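Local atomic coordinates of DyP (Bjerkandera adusta, PDB entry 3VXJ), a protein that is a heme b peroxidase of the DyP family that probably uses hydrogen peroxide to oxidise dyes and phenolic compounds. Residues I81-D87 and T207-A212; W264-P269 and A276-G282; I270-P274 and T301-F305. All blocks are in the same frame, centred on the assembly; numbering follows the deposited sequence.

Contact 1 of 3, residues I81-D87 and T207-A212; sequences ITDDLGD and TRPSWA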
# COMPACT_ATOMS: atom_id res chain seq x y z
N ILE A 81 11.94 23.60 8.99
CA ILE A 81 12.08 23.32 7.56
C ILE A 81 10.76 23.75 6.93
O ILE A 81 9.79 23.00 6.93
CB ILE A 81 12.36 21.81 7.30
CG1 ILE A 81 13.53 21.28 8.16
CG2 ILE A 81 12.60 21.56 5.81
CD1 ILE A 81 14.87 21.99 7.99
N THR A 82 10.75 24.97 6.40
CA THR A 82 9.50 25.64 6.04
C THR A 82 9.29 25.81 4.53
O THR A 82 8.28 26.38 4.09
CB THR A 82 9.40 27.00 6.73
OG1 THR A 82 10.64 27.70 6.55
CG2 THR A 82 9.16 26.81 8.24
N ASP A 83 10.23 25.30 3.73
CA ASP A 83 10.06 25.34 2.27
C ASP A 83 8.89 24.48 1.83
O ASP A 83 8.76 23.32 2.24
CB ASP A 83 11.33 24.87 1.55
CG ASP A 83 12.54 25.74 1.83
OD1 ASP A 83 12.40 26.97 2.04
OD2 ASP A 83 13.65 25.18 1.84
N ASP A 84 8.03 25.04 1.00
CA ASP A 84 6.89 24.34 0.42
C ASP A 84 7.40 23.20 -0.48
O ASP A 84 8.20 23.44 -1.39
CB ASP A 84 6.04 25.36 -0.36
CG ASP A 84 4.78 24.78 -1.01
OD1 ASP A 84 4.48 23.57 -0.89
OD2 ASP A 84 4.06 25.58 -1.65
N LEU A 85 6.96 21.98 -0.19
CA LEU A 85 7.35 20.80 -0.98
C LEU A 85 6.57 20.62 -2.27
O LEU A 85 6.92 19.75 -3.07
CB LEU A 85 7.26 19.53 -0.12
CG LEU A 85 8.41 19.28 0.84
CD1 LEU A 85 8.05 18.17 1.81
CD2 LEU A 85 9.67 18.90 0.08
N GLY A 86 5.51 21.41 -2.47
CA GLY A 86 4.78 21.43 -3.74
C GLY A 86 3.62 20.46 -3.87
O GLY A 86 2.99 20.40 -4.93
N ASP A 87 3.32 19.71 -2.81
CA ASP A 87 2.20 18.78 -2.84
C ASP A 87 0.94 19.41 -2.24
O ASP A 87 1.02 20.06 -1.21
CB ASP A 87 2.55 17.48 -2.11
CG ASP A 87 1.47 16.44 -2.24
OD1 ASP A 87 1.48 15.69 -3.25
OD2 ASP A 87 0.59 16.38 -1.36
N THR A 207 6.31 21.31 -7.89
CA THR A 207 7.34 22.32 -7.68
C THR A 207 8.13 21.98 -6.41
O THR A 207 7.62 22.18 -5.30
CB THR A 207 6.70 23.72 -7.58
OG1 THR A 207 5.98 23.97 -8.78
CG2 THR A 207 7.76 24.79 -7.38
N ARG A 208 9.34 21.46 -6.57
CA ARG A 208 10.10 20.91 -5.44
C ARG A 208 11.30 21.76 -5.08
O ARG A 208 12.05 22.17 -5.97
CB ARG A 208 10.64 19.51 -5.77
CG ARG A 208 9.65 18.58 -6.42
CD ARG A 208 8.47 18.31 -5.54
NE ARG A 208 7.56 17.42 -6.25
CZ ARG A 208 6.32 17.17 -5.89
NH1 ARG A 208 5.78 17.75 -4.82
NH2 ARG A 208 5.60 16.34 -6.63
N PRO A 209 11.54 21.99 -3.77
CA PRO A 209 12.85 22.51 -3.39
C PRO A 209 13.94 21.55 -3.88
O PRO A 209 13.71 20.34 -3.96
CB PRO A 209 12.81 22.53 -1.86
CG PRO A 209 11.37 22.38 -1.49
CD PRO A 209 10.70 21.65 -2.61
N SER A 210 15.11 22.09 -4.22
CA SER A 210 16.22 21.24 -4.67
C SER A 210 16.55 20.15 -3.65
O SER A 210 16.89 19.03 -4.05
CB SER A 210 17.45 22.09 -4.99
OG SER A 210 18.03 22.63 -3.82
N TRP A 211 16.43 20.45 -2.36
CA TRP A 211 16.76 19.46 -1.33
C TRP A 211 15.80 18.27 -1.30
O TRP A 211 16.12 17.23 -0.70
CB TRP A 211 16.89 20.10 0.05
CG TRP A 211 15.67 20.80 0.59
CD1 TRP A 211 15.44 22.14 0.63
CD2 TRP A 211 14.55 20.19 1.25
NE1 TRP A 211 14.25 22.42 1.24
CE2 TRP A 211 13.67 21.24 1.63
CE3 TRP A 211 14.19 18.87 1.56
CZ2 TRP A 211 12.46 21.00 2.29
CZ3 TRP A 211 12.99 18.64 2.22
CH2 TRP A 211 12.14 19.70 2.58
N ALA A 212 14.65 18.41 -1.95
CA ALA A 212 13.66 17.33 -2.02
C ALA A 212 13.96 16.28 -3.09
O ALA A 212 13.24 15.28 -3.19
CB ALA A 212 12.25 17.90 -2.21
O HOH W 1 7.11 24.42 -3.83
O HOH W 2 3.59 21.96 -7.09
O HOH W 3 3.08 16.71 -5.24
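Leu85 CD2 meets the CH2 corner of the Trp211 indole at 3.6 Å, with the two side chains at about a right angle, and the same methyl lies against Ala212 CB. CG2 of Ile81 packs on CZ2 of Trp211 at 3.6 Å, so the six-membered ring is held between two aliphatic residues of 81-87. Pro209 CB lies over one indole face, and its CD packs on Leu85. Phe429 of strand 420-430 and Phe217 of strand 216-225 close over Leu85, making this the tight part. The first torsion of Trp211 (chi1 60°) sets CG between the backbone N and the carbonyl carbon, bringing the indole across to Asp83 and Leu85. Trp211 NE1 gives a nearly straight bond to Asp83 OD2 (2.9 Å, 162°); OD2 lies near the indole plane and accepts through its anti lone pair. An alanine in place of Trp211 would probably leave Asp83 without this donor and open a gap beside Leu85 and Ile81.

The other end is looser and wetter. Arg208 NH1 reaches Leu85 O at 2.9 Å, while its NE pairs with Asp204. Waters join Asp84 O to Thr207 O, Gly86 O to Thr207 N, and Asp87 OD1 to Arg208 NH2; Asp87 OD2 accepts from Phe90 N and Gln89 N. Asp84 OD1 accepts from Gly86 N, an Asx turn. Here loop-to-loop packing joins the two ferredoxin-like halves of the DyP fold, far from the heme.

Contact 2 of 3, residues W264-P269 and A276-G282; sequences WKSGAP and ADDPALG. With DMS (dimethyl sulfoxide), chain F.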
# COMPACT_ATOMS: atom_id res chain seq x y z
N TRP A 264 -6.80 -14.55 -7.92
CA TRP A 264 -6.95 -15.63 -6.96
C TRP A 264 -6.01 -15.43 -5.77
O TRP A 264 -5.03 -14.66 -5.84
CB TRP A 264 -6.64 -16.98 -7.63
CG TRP A 264 -7.57 -17.30 -8.76
CD1 TRP A 264 -7.38 -17.02 -10.08
CD2 TRP A 264 -8.82 -17.99 -8.66
NE1 TRP A 264 -8.45 -17.48 -10.82
CE2 TRP A 264 -9.34 -18.08 -9.97
CE3 TRP A 264 -9.56 -18.55 -7.60
CZ2 TRP A 264 -10.58 -18.69 -10.25
CZ3 TRP A 264 -10.78 -19.16 -7.88
CH2 TRP A 264 -11.27 -19.23 -9.19
N LYS A 265 -6.27 -16.14 -4.68
CA LYS A 265 -5.42 -16.04 -3.50
C LYS A 265 -3.95 -16.39 -3.80
O LYS A 265 -3.05 -15.84 -3.17
CB LYS A 265 -5.96 -16.93 -2.38
CG LYS A 265 -7.20 -16.33 -1.72
CD LYS A 265 -7.82 -17.29 -0.73
CE LYS A 265 -9.00 -16.64 -0.03
NZ LYS A 265 -9.67 -17.65 0.84
N SER A 266 -3.74 -17.27 -4.77
CA SER A 266 -2.40 -17.68 -5.18
C SER A 266 -1.63 -16.56 -5.87
O SER A 266 -0.42 -16.67 -6.05
CB SER A 266 -2.51 -18.83 -6.18
OG SER A 266 -3.03 -18.31 -7.40
N GLY A 267 -2.33 -15.51 -6.28
CA GLY A 267 -1.74 -14.47 -7.10
C GLY A 267 -2.06 -14.59 -8.58
O GLY A 267 -1.77 -13.67 -9.35
N ALA A 268 -2.67 -15.70 -9.00
CA ALA A 268 -2.98 -15.85 -10.42
C ALA A 268 -4.01 -14.78 -10.82
O ALA A 268 -5.07 -14.69 -10.21
CB ALA A 268 -3.50 -17.24 -10.72
N PRO A 269 -3.70 -13.94 -11.83
CA PRO A 269 -4.67 -12.92 -12.20
C PRO A 269 -5.84 -13.55 -12.95
O PRO A 269 -5.65 -14.39 -13.83
CB PRO A 269 -3.86 -12.00 -13.12
CG PRO A 269 -2.80 -12.87 -13.70
CD PRO A 269 -2.48 -13.89 -12.66
N ALA A 276 -10.71 -20.86 -12.95
CA ALA A 276 -10.14 -21.69 -11.89
C ALA A 276 -8.77 -21.15 -11.56
O ALA A 276 -8.10 -20.55 -12.41
CB ALA A 276 -10.05 -23.15 -12.32
N ASP A 277 -8.35 -21.37 -10.32
CA ASP A 277 -7.03 -20.95 -9.89
C ASP A 277 -5.94 -21.70 -10.67
O ASP A 277 -6.15 -22.82 -11.15
CB ASP A 277 -6.90 -21.15 -8.38
CG ASP A 277 -5.61 -20.60 -7.80
OD1 ASP A 277 -4.96 -19.73 -8.43
OD2 ASP A 277 -5.24 -21.05 -6.70
N ASP A 278 -4.81 -21.04 -10.84
CA ASP A 278 -3.62 -21.64 -11.44
C ASP A 278 -2.47 -21.23 -10.52
O ASP A 278 -1.85 -20.19 -10.71
CB ASP A 278 -3.41 -21.11 -12.86
CG ASP A 278 -2.19 -21.73 -13.56
OD1 ASP A 278 -1.29 -22.30 -12.90
OD2 ASP A 278 -2.14 -21.62 -14.80
N PRO A 279 -2.20 -22.05 -9.48
CA PRO A 279 -1.20 -21.66 -8.51
C PRO A 279 0.22 -21.54 -9.09
O PRO A 279 0.99 -20.71 -8.62
CB PRO A 279 -1.28 -22.77 -7.45
CG PRO A 279 -2.65 -23.33 -7.60
CD PRO A 279 -2.97 -23.23 -9.06
N ALA A 280 0.53 -22.35 -10.12
CA ALA A 280 1.81 -22.24 -10.81
C ALA A 280 1.99 -20.86 -11.43
O ALA A 280 3.07 -20.26 -11.34
CB ALA A 280 1.95 -23.34 -11.88
N LEU A 281 0.92 -20.35 -12.03
CA LEU A 281 0.92 -18.99 -12.58
C LEU A 281 1.05 -17.91 -11.49
O LEU A 281 1.82 -16.97 -11.65
CB LEU A 281 -0.33 -18.76 -13.42
CG LEU A 281 -0.61 -17.33 -13.89
CD1 LEU A 281 0.51 -16.79 -14.78
CD2 LEU A 281 -1.94 -17.32 -14.62
N GLY A 282 0.30 -18.06 -10.40
CA GLY A 282 0.37 -17.11 -9.28
C GLY A 282 1.78 -16.93 -8.74
O GLY A 282 2.16 -15.81 -8.37
S DMS F . -13.33 -16.39 1.25
O DMS F . -11.74 -16.46 2.03
C1 DMS F . -13.07 -15.90 -0.47
C2 DMS F . -13.89 -18.08 0.89
O HOH W 4 -5.78 -19.49 -4.67
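Asp277 OD1 takes the hydroxyl of Ser266 OG at 2.6 Å on its syn lone pair, and also a weak bond from its neighbour Asp278 N. Ser266 OG in turn accepts from Ala268 N at 3.1 Å, an ST turn, so one hydroxyl both fixes its own loop and ties it to 276-282. The other oxygen, Asp277 OD2, receives a water at 2.6 Å that also reaches Ser266 N weakly.

CG of Asp277 stands anti to the backbone N (chi1 -174°), which brings the carboxylate past Trp264 CB to within bonding distance of Ser266 while the backbone stays over the indole. Asp277 CA sits 3.6 Å from the centroid of the five-membered ring and 8° off its normal, a CH-pi contact over the face. Ala276 C also approaches the ring, 3.3 Å from Trp264 CZ2. At the far end Gly282 CA comes within 3.4 Å of Ser266 O; a side chain on Gly282 would run into that oxygen. Leu281 CD2 packs on Pro269 CD, and Gly267 lies close to the heme-binding Ile173.

Lys265 NZ forms a salt bridge with Glu254 and donates to the oxygen of a dimethyl sulfoxide, probably from the crystallisation liquor, at 2.7 Å. Asp278 N-caps the short helix 279-282, its OD1 accepting from Leu281 N. That helix lies against the type I turn from Trp264 to Gly267, which follows helix 249-261 and bonds through Lys265 to Leu170.

Contact 3 of 3, residues I270-P274 and T301-F305; sequences IDLAP and TRCPF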
# COMPACT_ATOMS: atom_id res chain seq x y z
N ILE A 270 -7.06 -13.14 -12.61
CA ILE A 270 -8.24 -13.73 -13.23
C ILE A 270 -8.35 -13.42 -14.74
O ILE A 270 -8.93 -14.20 -15.48
CB ILE A 270 -9.56 -13.42 -12.47
CG1 ILE A 270 -9.99 -11.96 -12.61
CG2 ILE A 270 -9.46 -13.89 -10.99
CD1 ILE A 270 -11.27 -11.62 -11.83
N ASP A 271 -7.72 -12.34 -15.19
CA ASP A 271 -7.72 -12.04 -16.62
C ASP A 271 -7.02 -13.17 -17.40
O ASP A 271 -7.41 -13.48 -18.53
CB ASP A 271 -7.05 -10.70 -16.90
CG ASP A 271 -7.32 -10.18 -18.29
OD1 ASP A 271 -8.39 -10.52 -18.86
OD2 ASP A 271 -6.46 -9.43 -18.81
N LEU A 272 -6.02 -13.81 -16.79
CA LEU A 272 -5.35 -14.98 -17.40
C LEU A 272 -5.94 -16.33 -17.00
O LEU A 272 -5.87 -17.29 -17.77
CB LEU A 272 -3.85 -14.97 -17.07
CG LEU A 272 -3.05 -13.76 -17.54
CD1 LEU A 272 -1.59 -13.90 -17.13
CD2 LEU A 272 -3.18 -13.58 -19.05
N ALA A 273 -6.51 -16.39 -15.80
CA ALA A 273 -7.07 -17.61 -15.23
C ALA A 273 -8.51 -17.31 -14.80
O ALA A 273 -8.81 -17.18 -13.61
CB ALA A 273 -6.24 -18.05 -14.04
N PRO A 274 -9.43 -17.18 -15.78
CA PRO A 274 -10.74 -16.63 -15.47
C PRO A 274 -11.75 -17.56 -14.80
O PRO A 274 -12.76 -17.07 -14.30
CB PRO A 274 -11.25 -16.15 -16.83
CG PRO A 274 -10.57 -17.02 -17.81
CD PRO A 274 -9.21 -17.31 -17.23
N THR A 301 -16.81 -11.12 -18.32
CA THR A 301 -16.58 -12.54 -18.06
C THR A 301 -15.19 -12.83 -17.50
O THR A 301 -15.05 -13.54 -16.51
CB THR A 301 -16.83 -13.40 -19.28
OG1 THR A 301 -18.22 -13.31 -19.59
CG2 THR A 301 -16.47 -14.87 -19.00
N ARG A 302 -14.16 -12.27 -18.13
CA ARG A 302 -12.81 -12.57 -17.66
C ARG A 302 -12.45 -11.83 -16.37
O ARG A 302 -11.71 -12.36 -15.56
CB ARG A 302 -11.79 -12.31 -18.76
CG ARG A 302 -11.98 -13.20 -19.98
CD ARG A 302 -10.85 -13.08 -21.00
NE ARG A 302 -9.65 -13.78 -20.55
CZ ARG A 302 -9.40 -15.07 -20.76
NH1 ARG A 302 -10.26 -15.83 -21.40
NH2 ARG A 302 -8.27 -15.60 -20.30
N CYS A 303 -12.94 -10.60 -16.21
CA CYS A 303 -12.66 -9.80 -15.00
C CYS A 303 -13.73 -8.73 -14.85
O CYS A 303 -14.02 -8.03 -15.82
CB CYS A 303 -11.29 -9.12 -15.12
SG CYS A 303 -10.73 -8.30 -13.61
N PRO A 304 -14.31 -8.58 -13.63
CA PRO A 304 -15.22 -7.44 -13.45
C PRO A 304 -14.53 -6.10 -13.69
O PRO A 304 -13.31 -5.98 -13.48
CB PRO A 304 -15.65 -7.55 -11.97
CG PRO A 304 -15.37 -9.00 -11.60
CD PRO A 304 -14.13 -9.35 -12.38
N PHE A 305 -15.30 -5.10 -14.10
CA PHE A 305 -14.75 -3.76 -14.29
C PHE A 305 -14.28 -3.16 -12.97
O PHE A 305 -13.34 -2.35 -12.96
CB PHE A 305 -15.76 -2.82 -14.94
CG PHE A 305 -16.24 -3.26 -16.30
CD1 PHE A 305 -15.34 -3.69 -17.28
CD2 PHE A 305 -17.60 -3.21 -16.62
CE1 PHE A 305 -15.79 -4.09 -18.54
CE2 PHE A 305 -18.05 -3.61 -17.88
CZ PHE A 305 -17.14 -4.04 -18.83
O HOH W 5 -12.82 -14.26 -13.75
O HOH W 6 -15.17 -16.11 -15.45
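Arg302 lays one face of its guanidinium over the ring of Pro274, whose CG stands 3.5 Å from the guanidinium plane, near its rim. The two side chains run side by side in the same direction. Together they join two loops of the C-terminal DyP peroxidase region: residues 270-274 come ahead of helix 279-282, whereas residues 301-305 lead into helix 308-312 and its iron-ligating His308.

The edge of the same guanidinium grips one backbone oxygen. NE and NH2 of Arg302 both donate to Asp271 O, at 3.0 and 2.9 Å, with N-H...O angles of 141° and 145°; the acceptor lies close to the guanidinium plane. A side-on fork onto a single atom makes each bond somewhat bent, but, with Pro274 on a face, it fixes the rotation of the group. The chain reaches this position by a turn about CG-CD (chi3 76°). Asp271 OD1 makes a long salt bridge with Arg302 NE, carboxylate and guanidinium being steeply turned against each other. NE also forms a salt bridge with Asp295, while Asp271 OD2 accepts from Tyr293 N. With two acidic residues beside it, the arginine charge probably offsets the repulsion between Asp271 and Asp295.

Beneath this polar layer the contact is apolar. The first torsion of Ile270 places CG1 against Arg302 O, and CD1 continues to Cys303 SG and Pro304 CD. Ala258 and Arg259 of helix 249-261 also pack on Ile270, so its side chain is buried. Two waters lie near Pro274 O on the outer side, one close to Arg302 O and the other to Thr301 O. At the inner end, Ile270 CD1 meets Pro304 CD at 3.7 Å.

In the fold
Both segments of contact 1 precede those of the other two. It stands apart, its centre 43 Å from that of contact 2 and 42 Å from that of contact 3, on the opposite side of the chain's centre. It joins a loop of the N-terminal DyP region to one of the C-terminal region, leading into strand 216-225. Contacts 2 and 3 alternate along the chain, with centres 12 Å apart, and they touch: Trp264 NE1 is probably hydrogen-bonded to Ala273 O at 2.8 Å, and Leu281 packs on Leu272. They pack together near the heme, within the mostly irregular stretch between helices 249-261 and 308-312, whereas contact 1 joins the two halves far from it.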